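Orf34 (Pseudomonas syringae pv. syringae, PDB 5KLP) acetylates serine and threonine residues of host proteins, among them tubulin, using acetyl-CoA with inositol hexakisphosphate as cofactor, and so impairs host microtubules and immunity. Local coordinates at residues P111-C114 against Q119-K122; M126-L131 against I198-N203; A182-D187 against H263-T268; A233-A236 against S241-H244. The protein carries 10 engineered substitutions. One frame throughout, in Å; residues are numbered along the deposited sequence.

Contact 1: P111-C114 against Q119-K122; sequences PQTC and QTLK
Thr113 and Thr120 face each other as a non-hydrogen-bonded antiparallel pair, with CA atoms 4.3 Å apart, inside the hairpin-like connection between strands 105-110 and 125-130. On one side of the pair Cys114 N donates to Gln119 O at 2.8 Å; on the other Leu121 N donates to Gln112 O. Regular pairing stops there. The next donor, Gln112 N, passes by Leu121 O and reaches Lys122 O (2.8 Å, 167° at the hydrogen). Leu121 O instead bonds His123 ND1, so the broken register leaves a carbonyl to the active-site histidine. Lys122, with a positive phi of 59°, makes the turn that brings its own carbonyl round to Gln112.

The side chain of Thr120 records the packing atom by atom. Its CB stands 3.7 Å from Gln112 O and 3.8 Å from Pro111 CG, on the ring of the proline. With chi1 at 61° the methyl lies opposite the carbonyl carbon, and CG2 is carried over to Thr113 OG1 at 3.7 Å. That hydroxyl is already bonded to Asp90 OD2, so the methyl only lies against it. Beyond the sheet-like backbone, Gln112 bends back at chi2, sending its amide away from 119-122 towards helix 153-167. At the far end of the pairing, Leu121 applies one branch, CD1, to Cys114 CB at 3.7 Å.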
loop_
_atom_site.group_PDB
_atom_site.type_symbol
_atom_site.label_atom_id
_atom_site.label_comp_id
_atom_site.label_asym_id
_atom_site.label_seq_id
_atom_site.Cartn_x
_atom_site.Cartn_y
_atom_site.Cartn_z
ATOM N N PRO A 111 11.102 -0.631 2.350
ATOM C CA PRO A 111 11.497 -0.895 0.969
ATOM C C PRO A 111 11.931 -2.349 0.823
ATOM O O PRO A 111 12.115 -3.024 1.843
ATOM C CB PRO A 111 12.667 0.063 0.765
ATOM C CG PRO A 111 13.315 0.106 2.138
ATOM C CD PRO A 111 12.163 0.065 3.104
ATOM N N GLN A 112 12.073 -2.822 -0.410
ATOM C CA GLN A 112 12.618 -4.151 -0.658
ATOM C C GLN A 112 14.139 -4.115 -0.632
ATOM O O GLN A 112 14.740 -3.071 -0.872
ATOM C CB GLN A 112 12.146 -4.696 -2.000
ATOM C CG GLN A 112 10.642 -4.663 -2.167
ATOM C CD GLN A 112 9.925 -5.566 -1.182
ATOM O OE1 GLN A 112 10.396 -6.650 -0.853
ATOM N NE2 GLN A 112 8.785 -5.106 -0.690
ATOM N N THR A 113 14.757 -5.261 -0.370
ATOM C CA THR A 113 16.216 -5.342 -0.336
ATOM C C THR A 113 16.755 -6.325 -1.387
ATOM O O THR A 113 16.194 -7.394 -1.608
ATOM C CB THR A 113 16.683 -5.760 1.063
ATOM O OG1 THR A 113 16.201 -4.814 2.029
ATOM C CG2 THR A 113 18.205 -5.861 1.127
ATOM N N CYS A 114 17.834 -5.949 -2.054
ATOM C CA CYS A 114 18.535 -6.847 -2.951
ATOM C C CYS A 114 19.382 -7.832 -2.142
ATOM O O CYS A 114 20.249 -7.424 -1.389
ATOM C CB CYS A 114 19.408 -6.036 -3.908
ATOM S SG CYS A 114 20.442 -7.034 -4.974
ATOM N N GLN A 119 21.464 -3.797 -0.591
ATOM C CA GLN A 119 20.958 -2.465 -0.926
ATOM C C GLN A 119 19.423 -2.433 -0.906
ATOM O O GLN A 119 18.773 -3.340 -1.432
ATOM C CB GLN A 119 21.471 -2.014 -2.289
ATOM C CG GLN A 119 21.053 -0.596 -2.640
ATOM C CD GLN A 119 21.575 -0.155 -3.984
ATOM O OE1 GLN A 119 21.913 -0.974 -4.834
ATOM N NE2 GLN A 119 21.694 1.156 -4.165
ATOM N N THR A 120 18.842 -1.406 -0.293
ATOM C CA THR A 120 17.386 -1.245 -0.355
ATOM C C THR A 120 17.029 -0.553 -1.664
ATOM O O THR A 120 17.748 0.322 -2.131
ATOM C CB THR A 120 16.815 -0.470 0.851
ATOM O OG1 THR A 120 17.372 0.845 0.883
ATOM C CG2 THR A 120 17.155 -1.200 2.172
ATOM N N LEU A 121 15.920 -0.973 -2.262
ATOM C CA LEU A 121 15.623 -0.606 -3.632
ATOM C C LEU A 121 14.230 -0.028 -3.798
ATOM O O LEU A 121 13.618 -0.196 -4.859
ATOM C CB LEU A 121 15.773 -1.830 -4.542
ATOM C CG LEU A 121 17.203 -2.340 -4.710
ATOM C CD1 LEU A 121 17.256 -3.588 -5.602
ATOM C CD2 LEU A 121 18.069 -1.231 -5.259
ATOM N N LYS A 122 13.741 0.669 -2.775
ATOM C CA LYS A 122 12.397 1.225 -2.836
ATOM C C LYS A 122 11.373 0.083 -3.049
ATOM O O LYS A 122 11.408 -0.925 -2.330
ATOM C CB LYS A 122 12.303 2.287 -3.948
ATOM C CG LYS A 122 13.357 3.420 -3.863
ATOM C CD LYS A 122 13.375 4.087 -2.476
ATOM C CE LYS A 122 14.565 5.051 -2.290
ATOM N NZ LYS A 122 15.867 4.356 -2.034
#

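Contact 2: M126-L131 against I198-N203; sequences MADVRL and IKAHKN. With IHP (inositol hexakisphosphate), chain D.
Asp128 OD2 is held by two polar partners: water 1 donates to it at 2.6 Å, and Arg107 NE pairs with it in a salt bridge. The methyl CB of Ala200 touches the same oxygen in van der Waals contact at 3.5 Å. Water 1 also donates to Ala200 O at 2.7 Å and accepts from Arg130 NH2, so it bridges strand and helix where no direct hydrogen bond joins the two segments. The other oxygen, Asp128 OD1, faces Arg130 NH1 at 2.7 Å in a salt bridge whose hydrogen bond is weak, bent to 127° at the hydrogen, and also bonds His211 NE2. A bond from Arg130 NH1 to Val129 O, from well above the carbonyl plane, adds to the hold on the guanidinium, and Asp208 pairs with NH2. In the papain-like core of this family, strand 125-130 is thereby packed against helix 189-202, which opens at the catalytic Cys189. Selenomethionine Met126 closes the apolar side: bends at chi2 and chi3 (-84° and -62°) curl its chain until CE rests 3.8 Å from Ala200 CB. The helix turns other residues to the cofactor. Lys199 NZ donates to O33 and O32 of inositol hexakisphosphate, and Lys202 NZ reaches the same O32 at 2.6 Å.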
loop_
_atom_site.group_PDB
_atom_site.type_symbol
_atom_site.label_atom_id
_atom_site.label_comp_id
_atom_site.label_asym_id
_atom_site.label_seq_id
_atom_site.Cartn_x
_atom_site.Cartn_y
_atom_site.Cartn_z
HETATM N N MSE A 126 3.457 -2.511 2.415
HETATM C CA MSE A 126 2.922 -2.264 3.744
HETATM C C MSE A 126 2.672 -3.592 4.422
HETATM O O MSE A 126 2.052 -4.482 3.826
HETATM C CB MSE A 126 1.627 -1.454 3.664
HETATM C CG MSE A 126 1.146 -0.883 4.992
HETATM SE SE MSE A 126 0.106 -2.134 6.060
HETATM C CE MSE A 126 -1.391 -2.419 4.805
ATOM N N ALA A 127 3.139 -3.738 5.663
ATOM C CA ALA A 127 2.804 -4.938 6.424
ATOM C C ALA A 127 1.921 -4.586 7.606
ATOM O O ALA A 127 2.232 -3.678 8.381
ATOM C CB ALA A 127 4.062 -5.665 6.898
ATOM N N ASP A 128 0.813 -5.314 7.713
ATOM C CA ASP A 128 -0.131 -5.197 8.815
ATOM C C ASP A 128 0.067 -6.394 9.756
ATOM O O ASP A 128 -0.045 -7.540 9.333
ATOM C CB ASP A 128 -1.563 -5.147 8.270
ATOM C CG ASP A 128 -2.604 -4.935 9.361
ATOM O OD1 ASP A 128 -2.995 -5.912 10.027
ATOM O OD2 ASP A 128 -3.038 -3.784 9.550
ATOM N N VAL A 129 0.377 -6.128 11.022
ATOM C CA VAL A 129 0.872 -7.164 11.918
ATOM C C VAL A 129 -0.013 -7.339 13.150
ATOM O O VAL A 129 -0.564 -6.369 13.656
ATOM C CB VAL A 129 2.331 -6.837 12.381
ATOM C CG1 VAL A 129 2.855 -7.871 13.397
ATOM C CG2 VAL A 129 3.267 -6.727 11.178
ATOM N N ARG A 130 -0.162 -8.581 13.606
ATOM C CA ARG A 130 -0.698 -8.866 14.932
ATOM C C ARG A 130 0.252 -9.743 15.734
ATOM O O ARG A 130 0.736 -10.764 15.236
ATOM C CB ARG A 130 -2.061 -9.559 14.872
ATOM C CG ARG A 130 -3.142 -8.763 14.207
ATOM C CD ARG A 130 -3.561 -7.519 14.992
ATOM N NE ARG A 130 -4.677 -6.888 14.295
ATOM C CZ ARG A 130 -4.546 -6.133 13.208
ATOM N NH1 ARG A 130 -3.340 -5.878 12.705
ATOM N NH2 ARG A 130 -5.623 -5.626 12.625
ATOM N N LEU A 131 0.537 -9.324 16.963
ATOM C CA LEU A 131 1.245 -10.170 17.919
ATOM C C LEU A 131 0.216 -11.005 18.645
ATOM O O LEU A 131 -0.920 -10.567 18.816
ATOM C CB LEU A 131 2.060 -9.338 18.907
ATOM C CG LEU A 131 3.093 -8.417 18.257
ATOM C CD1 LEU A 131 3.806 -7.572 19.311
ATOM C CD2 LEU A 131 4.086 -9.186 17.395
ATOM N N ILE A 198 -3.188 3.315 6.321
ATOM C CA ILE A 198 -4.375 4.019 6.825
ATOM C C ILE A 198 -5.647 3.196 6.574
ATOM O O ILE A 198 -6.518 3.105 7.451
ATOM C CB ILE A 198 -4.535 5.411 6.178
ATOM C CG1 ILE A 198 -3.300 6.274 6.467
ATOM C CG2 ILE A 198 -5.811 6.097 6.703
ATOM C CD1 ILE A 198 -3.275 7.593 5.714
ATOM N N LYS A 199 -5.769 2.617 5.376
ATOM C CA LYS A 199 -6.967 1.820 5.062
ATOM C C LYS A 199 -7.034 0.549 5.902
ATOM O O LYS A 199 -8.115 0.098 6.277
ATOM C CB LYS A 199 -7.016 1.457 3.572
ATOM C CG LYS A 199 -7.122 2.659 2.631
ATOM C CD LYS A 199 -8.243 3.608 3.065
ATOM C CE LYS A 199 -8.455 4.715 2.053
ATOM N NZ LYS A 199 -9.472 5.685 2.531
ATOM N N ALA A 200 -5.875 -0.022 6.201
ATOM C CA ALA A 200 -5.807 -1.233 7.015
ATOM C C ALA A 200 -6.293 -0.931 8.423
ATOM O O ALA A 200 -6.941 -1.748 9.058
ATOM C CB ALA A 200 -4.403 -1.762 7.056
ATOM N N HIS A 201 -5.948 0.260 8.901
ATOM C CA HIS A 201 -6.412 0.734 10.192
ATOM C C HIS A 201 -7.911 0.974 10.157
ATOM O O HIS A 201 -8.629 0.528 11.044
ATOM C CB HIS A 201 -5.679 2.026 10.589
ATOM C CG HIS A 201 -6.078 2.553 11.935
ATOM N ND1 HIS A 201 -6.503 1.733 12.960
ATOM C CD2 HIS A 201 -6.128 3.815 12.422
ATOM C CE1 HIS A 201 -6.785 2.465 14.023
ATOM N NE2 HIS A 201 -6.569 3.733 13.722
ATOM N N LYS A 202 -8.387 1.672 9.127
ATOM C CA LYS A 202 -9.816 1.954 9.032
ATOM C C LYS A 202 -10.641 0.674 8.925
ATOM O O LYS A 202 -11.774 0.618 9.394
ATOM C CB LYS A 202 -10.142 2.851 7.837
ATOM C CG LYS A 202 -9.762 4.305 7.992
ATOM C CD LYS A 202 -10.319 5.125 6.827
ATOM C CE LYS A 202 -10.253 6.630 7.109
ATOM N NZ LYS A 202 -9.160 7.347 6.437
ATOM N N ASN A 203 -10.051 -0.360 8.343
ATOM C CA ASN A 203 -10.740 -1.636 8.186
ATOM C C ASN A 203 -10.137 -2.695 9.102
ATOM O O ASN A 203 -10.024 -3.858 8.732
ATOM C CB ASN A 203 -10.676 -2.081 6.723
ATOM C CG ASN A 203 -11.392 -1.105 5.789
ATOM O OD1 ASN A 203 -12.605 -1.185 5.609
ATOM N ND2 ASN A 203 -10.645 -0.173 5.209
HETATM C C1 IHP D . -9.926 11.778 4.011
HETATM C C2 IHP D . -9.172 10.785 3.015
HETATM C C3 IHP D . -9.365 10.837 1.451
HETATM C C4 IHP D . -10.463 11.896 0.967
HETATM C C5 IHP D . -11.498 12.364 1.972
HETATM C C6 IHP D . -10.695 12.868 3.163
HETATM O O11 IHP D . -10.672 11.151 4.884
HETATM P P1 IHP D . -10.638 11.153 6.577
HETATM O O21 IHP D . -10.921 9.747 7.102
HETATM O O31 IHP D . -11.721 12.094 7.115
HETATM O O41 IHP D . -9.321 11.602 7.186
HETATM O O12 IHP D . -9.172 9.480 3.453
HETATM P P2 IHP D . -7.680 8.801 3.836
HETATM O O22 IHP D . -7.012 9.616 4.964
HETATM O O32 IHP D . -7.743 7.331 4.266
HETATM O O42 IHP D . -6.744 8.950 2.613
HETATM O O13 IHP D . -9.678 9.654 1.098
HETATM P P3 IHP D . -9.011 8.466 0.106
HETATM O O23 IHP D . -7.614 7.940 0.436
HETATM O O33 IHP D . -10.049 7.418 0.503
HETATM O O43 IHP D . -9.085 8.784 -1.384
HETATM O O14 IHP D . -11.076 11.499 -0.157
HETATM P P4 IHP D . -10.648 12.024 -1.630
HETATM O O24 IHP D . -9.401 11.303 -2.145
HETATM O O34 IHP D . -11.792 11.868 -2.653
HETATM O O44 IHP D . -10.310 13.526 -1.592
HETATM O O15 IHP D . -12.505 11.516 2.236
HETATM P P5 IHP D . -14.124 11.810 1.787
HETATM O O25 IHP D . -14.209 12.972 0.791
HETATM O O35 IHP D . -14.741 10.561 1.099
HETATM O O45 IHP D . -15.008 12.169 2.986
HETATM O O16 IHP D . -11.453 13.626 3.953
HETATM P P6 IHP D . -10.930 14.940 4.773
HETATM O O26 IHP D . -9.902 15.708 3.944
HETATM O O36 IHP D . -12.095 15.886 5.118
HETATM O O46 IHP D . -10.279 14.529 6.099
HETATM O O HOH W 1 -5.529 -3.641 10.325
#

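Contact 3: A182-D187 against H263-T268; sequences AAATSD and HGASLT. Engineered in segment 182-187: Ala183 (natural residue Gln), Ala184 (natural residue Lys). With IHP (inositol hexakisphosphate), chain D.
Backbone torsions bring the two loops together: Ala182, with psi at -35°, and Gly264, extended with psi at 134°, set Ala182 O against the amide of Ala265. The bond from Ala265 N to Ala182 O is long, 3.3 Å, but straight, with 163° at the hydrogen. Gly264 CA adds a CA-H...O contact to the same oxygen at 3.5 Å. Water 2 is a further partner, donating to Ala182 O at 2.8 Å while accepting from Ser266 N, so one carbonyl serves both the direct and the water-mediated link. Alongside, the methyls of Ala184 and Ala265 meet at 3.6 Å; Ala184 is an engineered replacement for lysine, so this methyl pair belongs to the crystallised variant.

The loop 182-187 lies between strand 175-179 and the helix that starts at the catalytic Cys189, and Thr185 OG1 stiffens it as an ST turn by accepting from Asp187 N. In the other segment, Ser266 caps helix 267-274 by accepting from Gln269 N. Residues of both loops, among them Thr185 and Ala265 to Thr268, bind CoA in other crystals of this protein. One residue back from Gly264, His263 swings away, and its NE2 donates at the ring edge to phosphate oxygen O23 of inositol hexakisphosphate at 3.0 Å; ND1 is bonded to Ser324 OG. The phosphate may favour a protonated ring. Because His263 directly precedes Gly264 and Ala265, a cofactor-holding residue adjoins the backbone that joins the CoA-binding loops, which is consistent with allosteric control by the inositol phosphate through this neighbourhood.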
loop_
_atom_site.group_PDB
_atom_site.type_symbol
_atom_site.label_atom_id
_atom_site.label_comp_id
_atom_site.label_asym_id
_atom_site.label_seq_id
_atom_site.Cartn_x
_atom_site.Cartn_y
_atom_site.Cartn_z
ATOM N N ALA A 182 -2.865 -2.375 -7.873
ATOM C CA ALA A 182 -3.456 -1.050 -8.001
ATOM C C ALA A 182 -2.457 -0.072 -8.648
ATOM O O ALA A 182 -2.851 0.798 -9.418
ATOM C CB ALA A 182 -3.927 -0.532 -6.633
ATOM N N ALA A 183 -1.171 -0.231 -8.342
ATOM C CA ALA A 183 -0.133 0.676 -8.850
ATOM C C ALA A 183 0.297 0.266 -10.249
ATOM O O ALA A 183 0.636 -0.896 -10.481
ATOM C CB ALA A 183 1.073 0.685 -7.925
ATOM N N ALA A 184 0.318 1.225 -11.165
ATOM C CA ALA A 184 0.709 0.963 -12.548
ATOM C C ALA A 184 2.225 0.966 -12.709
ATOM O O ALA A 184 2.759 0.375 -13.641
ATOM C CB ALA A 184 0.083 1.982 -13.472
ATOM N N THR A 185 2.912 1.663 -11.809
ATOM C CA THR A 185 4.372 1.680 -11.790
ATOM C C THR A 185 4.848 1.506 -10.360
ATOM O O THR A 185 4.045 1.382 -9.444
ATOM C CB THR A 185 4.960 2.988 -12.362
ATOM O OG1 THR A 185 4.721 4.067 -11.453
ATOM C CG2 THR A 185 4.336 3.319 -13.702
ATOM N N SER A 186 6.154 1.498 -10.155
ATOM C CA SER A 186 6.654 1.408 -8.792
ATOM C C SER A 186 7.094 2.777 -8.277
ATOM O O SER A 186 7.606 2.896 -7.166
ATOM C CB SER A 186 7.787 0.386 -8.705
ATOM O OG SER A 186 7.248 -0.929 -8.781
ATOM N N ASP A 187 6.842 3.822 -9.058
ATOM C CA ASP A 187 7.281 5.169 -8.659
ATOM C C ASP A 187 6.493 5.764 -7.490
ATOM O O ASP A 187 6.994 6.648 -6.781
ATOM C CB ASP A 187 7.164 6.147 -9.837
ATOM C CG ASP A 187 7.862 5.657 -11.087
ATOM O OD1 ASP A 187 8.792 4.832 -10.972
ATOM O OD2 ASP A 187 7.485 6.115 -12.189
ATOM N N HIS A 263 -7.183 4.416 -5.465
ATOM C CA HIS A 263 -6.100 5.143 -6.143
ATOM C C HIS A 263 -5.497 4.362 -7.301
ATOM O O HIS A 263 -4.413 4.699 -7.784
ATOM C CB HIS A 263 -5.015 5.510 -5.128
ATOM C CG HIS A 263 -5.529 6.375 -4.025
ATOM N ND1 HIS A 263 -5.990 7.654 -4.248
ATOM C CD2 HIS A 263 -5.738 6.121 -2.713
ATOM C CE1 HIS A 263 -6.427 8.166 -3.113
ATOM N NE2 HIS A 263 -6.286 7.256 -2.166
ATOM N N GLY A 264 -6.210 3.326 -7.736
ATOM C CA GLY A 264 -5.802 2.525 -8.871
ATOM C C GLY A 264 -5.629 3.408 -10.093
ATOM O O GLY A 264 -6.477 4.251 -10.392
ATOM N N ALA A 265 -4.527 3.217 -10.802
ATOM C CA ALA A 265 -4.241 4.040 -11.971
ATOM C C ALA A 265 -5.160 3.694 -13.134
ATOM O O ALA A 265 -5.593 4.576 -13.868
ATOM C CB ALA A 265 -2.784 3.887 -12.385
ATOM N N SER A 266 -5.486 2.414 -13.279
ATOM C CA SER A 266 -6.131 1.942 -14.498
ATOM C C SER A 266 -7.657 2.109 -14.521
ATOM O O SER A 266 -8.385 1.574 -13.672
ATOM C CB SER A 266 -5.777 0.466 -14.732
ATOM O OG SER A 266 -6.515 -0.056 -15.821
ATOM N N LEU A 267 -8.132 2.836 -15.521
ATOM C CA LEU A 267 -9.564 2.957 -15.757
ATOM C C LEU A 267 -10.193 1.591 -16.087
ATOM O O LEU A 267 -11.281 1.257 -15.618
ATOM C CB LEU A 267 -9.820 3.949 -16.897
ATOM C CG LEU A 267 -11.206 3.906 -17.533
ATOM C CD1 LEU A 267 -12.295 4.243 -16.512
ATOM C CD2 LEU A 267 -11.270 4.835 -18.733
ATOM N N THR A 268 -9.510 0.787 -16.890
ATOM C CA THR A 268 -10.116 -0.475 -17.302
ATOM C C THR A 268 -10.155 -1.467 -16.135
ATOM O O THR A 268 -11.110 -2.231 -16.000
ATOM C CB THR A 268 -9.393 -1.091 -18.510
ATOM O OG1 THR A 268 -7.994 -1.205 -18.240
ATOM C CG2 THR A 268 -9.608 -0.209 -19.723
HETATM C C1 IHP D . -9.926 11.778 4.011
HETATM C C2 IHP D . -9.172 10.785 3.015
HETATM C C3 IHP D . -9.365 10.837 1.451
HETATM C C4 IHP D . -10.463 11.896 0.967
HETATM C C5 IHP D . -11.498 12.364 1.972
HETATM C C6 IHP D . -10.695 12.868 3.163
HETATM O O11 IHP D . -10.672 11.151 4.884
HETATM P P1 IHP D . -10.638 11.153 6.577
HETATM O O21 IHP D . -10.921 9.747 7.102
HETATM O O31 IHP D . -11.721 12.094 7.115
HETATM O O41 IHP D . -9.321 11.602 7.186
HETATM O O12 IHP D . -9.172 9.480 3.453
HETATM P P2 IHP D . -7.680 8.801 3.836
HETATM O O22 IHP D . -7.012 9.616 4.964
HETATM O O32 IHP D . -7.743 7.331 4.266
HETATM O O42 IHP D . -6.744 8.950 2.613
HETATM O O13 IHP D . -9.678 9.654 1.098
HETATM P P3 IHP D . -9.011 8.466 0.106
HETATM O O23 IHP D . -7.614 7.940 0.436
HETATM O O33 IHP D . -10.049 7.418 0.503
HETATM O O43 IHP D . -9.085 8.784 -1.384
HETATM O O14 IHP D . -11.076 11.499 -0.157
HETATM P P4 IHP D . -10.648 12.024 -1.630
HETATM O O24 IHP D . -9.401 11.303 -2.145
HETATM O O34 IHP D . -11.792 11.868 -2.653
HETATM O O44 IHP D . -10.310 13.526 -1.592
HETATM O O15 IHP D . -12.505 11.516 2.236
HETATM P P5 IHP D . -14.124 11.810 1.787
HETATM O O25 IHP D . -14.209 12.972 0.791
HETATM O O35 IHP D . -14.741 10.561 1.099
HETATM O O45 IHP D . -15.008 12.169 2.986
HETATM O O16 IHP D . -11.453 13.626 3.953
HETATM P P6 IHP D . -10.930 14.940 4.773
HETATM O O26 IHP D . -9.902 15.708 3.944
HETATM O O36 IHP D . -12.095 15.886 5.118
HETATM O O46 IHP D . -10.279 14.529 6.099
HETATM O O HOH W 2 -4.483 0.179 -11.603
#

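Contact 4: A233-A236 against S241-H244; sequences ALEA and SVMH
Val242 rests on Leu234 and Glu235 where the chain, having left helix 230-238, folds back on the helix it has just finished: a helix with its following loop doubled against one flank. The geometry is that of a local return, with only four residues between the two segments. Of the surface these segments bury, Val242 contributes the largest share, and its two branches do different work. CG2 is the shared one, 3.9 Å from Leu234 CD2 and 3.9 Å from Glu235 CG, so it lies between two consecutive helix side chains. CG1 approaches Leu234 CG more loosely, at 4.2 Å.

Leu234 swings its CG opposite the backbone N (chi1 178°), which directs the branched end towards the valine; beyond this contact the same side chain also touches Val148, Tyr152 and Leu155, so helix 230-238 also packs on the loop at Val148 and Tyr152 and on helix 153-167 at Leu155. Glu235 is used in two parts. Its CG supplies the apolar touch, while the chain runs on extended past CG (chi2 173°) and carries the carboxylate past the flank of the valine methyl, toward Met243 N. There OE2 forms a salt bridge with Arg226 NH2, a charge partner that probably keeps the group ionised. The loop is also tied to helix 153-167, Val242 O accepting from Asn159 ND2 and His244 N donating to Asn159 OD1.

Across the segments the polar link is thus indirect: water 3 donates to Glu235 OE2 at 2.6 Å and accepts from Met243 N at 3.0 Å.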
loop_
_atom_site.group_PDB
_atom_site.type_symbol
_atom_site.label_atom_id
_atom_site.label_comp_id
_atom_site.label_asym_id
_atom_site.label_seq_id
_atom_site.Cartn_x
_atom_site.Cartn_y
_atom_site.Cartn_z
ATOM N N ALA A 233 0.200 -17.255 -11.610
ATOM C CA ALA A 233 0.487 -17.502 -13.015
ATOM C C ALA A 233 1.817 -18.218 -13.153
ATOM O O ALA A 233 1.936 -19.199 -13.884
ATOM C CB ALA A 233 0.514 -16.199 -13.792
ATOM N N LEU A 234 2.817 -17.729 -12.429
ATOM C CA LEU A 234 4.153 -18.302 -12.525
ATOM C C LEU A 234 4.165 -19.734 -11.986
ATOM O O LEU A 234 4.795 -20.627 -12.565
ATOM C CB LEU A 234 5.165 -17.426 -11.781
ATOM C CG LEU A 234 6.615 -17.917 -11.759
ATOM C CD1 LEU A 234 7.089 -18.114 -13.193
ATOM C CD2 LEU A 234 7.495 -16.907 -11.046
ATOM N N GLU A 235 3.459 -19.952 -10.881
ATOM C CA GLU A 235 3.355 -21.289 -10.312
ATOM C C GLU A 235 2.680 -22.268 -11.268
ATOM O O GLU A 235 3.143 -23.406 -11.432
ATOM C CB GLU A 235 2.593 -21.244 -8.985
ATOM C CG GLU A 235 3.408 -20.574 -7.875
ATOM C CD GLU A 235 2.623 -20.351 -6.595
ATOM O OE1 GLU A 235 1.372 -20.400 -6.632
ATOM O OE2 GLU A 235 3.265 -20.107 -5.551
ATOM N N ALA A 236 1.607 -21.826 -11.918
ATOM C CA ALA A 236 0.883 -22.708 -12.839
ATOM C C ALA A 236 1.705 -22.986 -14.088
ATOM O O ALA A 236 1.728 -24.102 -14.593
ATOM C CB ALA A 236 -0.456 -22.112 -13.210
ATOM N N SER A 241 7.791 -24.751 -7.160
ATOM C CA SER A 241 7.621 -23.869 -6.017
ATOM C C SER A 241 8.558 -22.665 -6.201
ATOM O O SER A 241 9.779 -22.817 -6.226
ATOM C CB SER A 241 7.900 -24.613 -4.710
ATOM O OG SER A 241 7.499 -23.844 -3.590
ATOM N N VAL A 242 8.002 -21.470 -6.367
ATOM C CA VAL A 242 8.850 -20.308 -6.642
ATOM C C VAL A 242 8.836 -19.301 -5.493
ATOM O O VAL A 242 9.640 -18.371 -5.466
ATOM C CB VAL A 242 8.431 -19.600 -7.950
ATOM C CG1 VAL A 242 8.582 -20.536 -9.138
ATOM C CG2 VAL A 242 7.012 -19.101 -7.846
HETATM N N MSE A 243 7.911 -19.492 -4.558
HETATM C CA MSE A 243 7.882 -18.719 -3.322
HETATM C C MSE A 243 8.032 -19.677 -2.142
HETATM O O MSE A 243 7.516 -20.787 -2.191
HETATM C CB MSE A 243 6.585 -17.918 -3.204
HETATM C CG MSE A 243 6.451 -17.191 -1.885
HETATM SE SE MSE A 243 4.916 -15.965 -1.795
HETATM C CE MSE A 243 3.523 -17.209 -1.269
ATOM N N HIS A 244 8.734 -19.255 -1.094
ATOM C CA HIS A 244 9.047 -20.158 0.011
ATOM C C HIS A 244 7.785 -20.808 0.532
ATOM O O HIS A 244 6.735 -20.167 0.630
ATOM C CB HIS A 244 9.796 -19.430 1.123
ATOM C CG HIS A 244 11.208 -19.106 0.757
ATOM N ND1 HIS A 244 12.135 -20.079 0.443
ATOM C CD2 HIS A 244 11.843 -17.919 0.605
ATOM C CE1 HIS A 244 13.286 -19.506 0.135
ATOM N NE2 HIS A 244 13.136 -18.196 0.227
HETATM O O HOH W 3 5.552 -21.231 -4.932
#

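How the contacts relate
Contact 2 includes a strand of the six-stranded mixed sheet; contacts 1 and 3 lie in loops that adjoin its strands. The centres of these three are about 21 Å from one another, and contact 4 lies out at the surface, 22 to 26 Å from each. Contact 1 closes first along the chain, leading into strand 125-130, which contact 2 packs on helix 189-202. Contacts 2 and 3 alternate in sequence: loop 182-187 runs into that helix, and 263-268 comes some sixty residues after it. Both touch inositol hexakisphosphate, though their centres lie on opposite sides of the chain's centre, so the cofactor meets helix 189-202 and segment 263-268, which also holds CoA-binding residues. Contact 4 falls between the segments of contact 3 and shares helix 153-167 as a neighbour with contact 1.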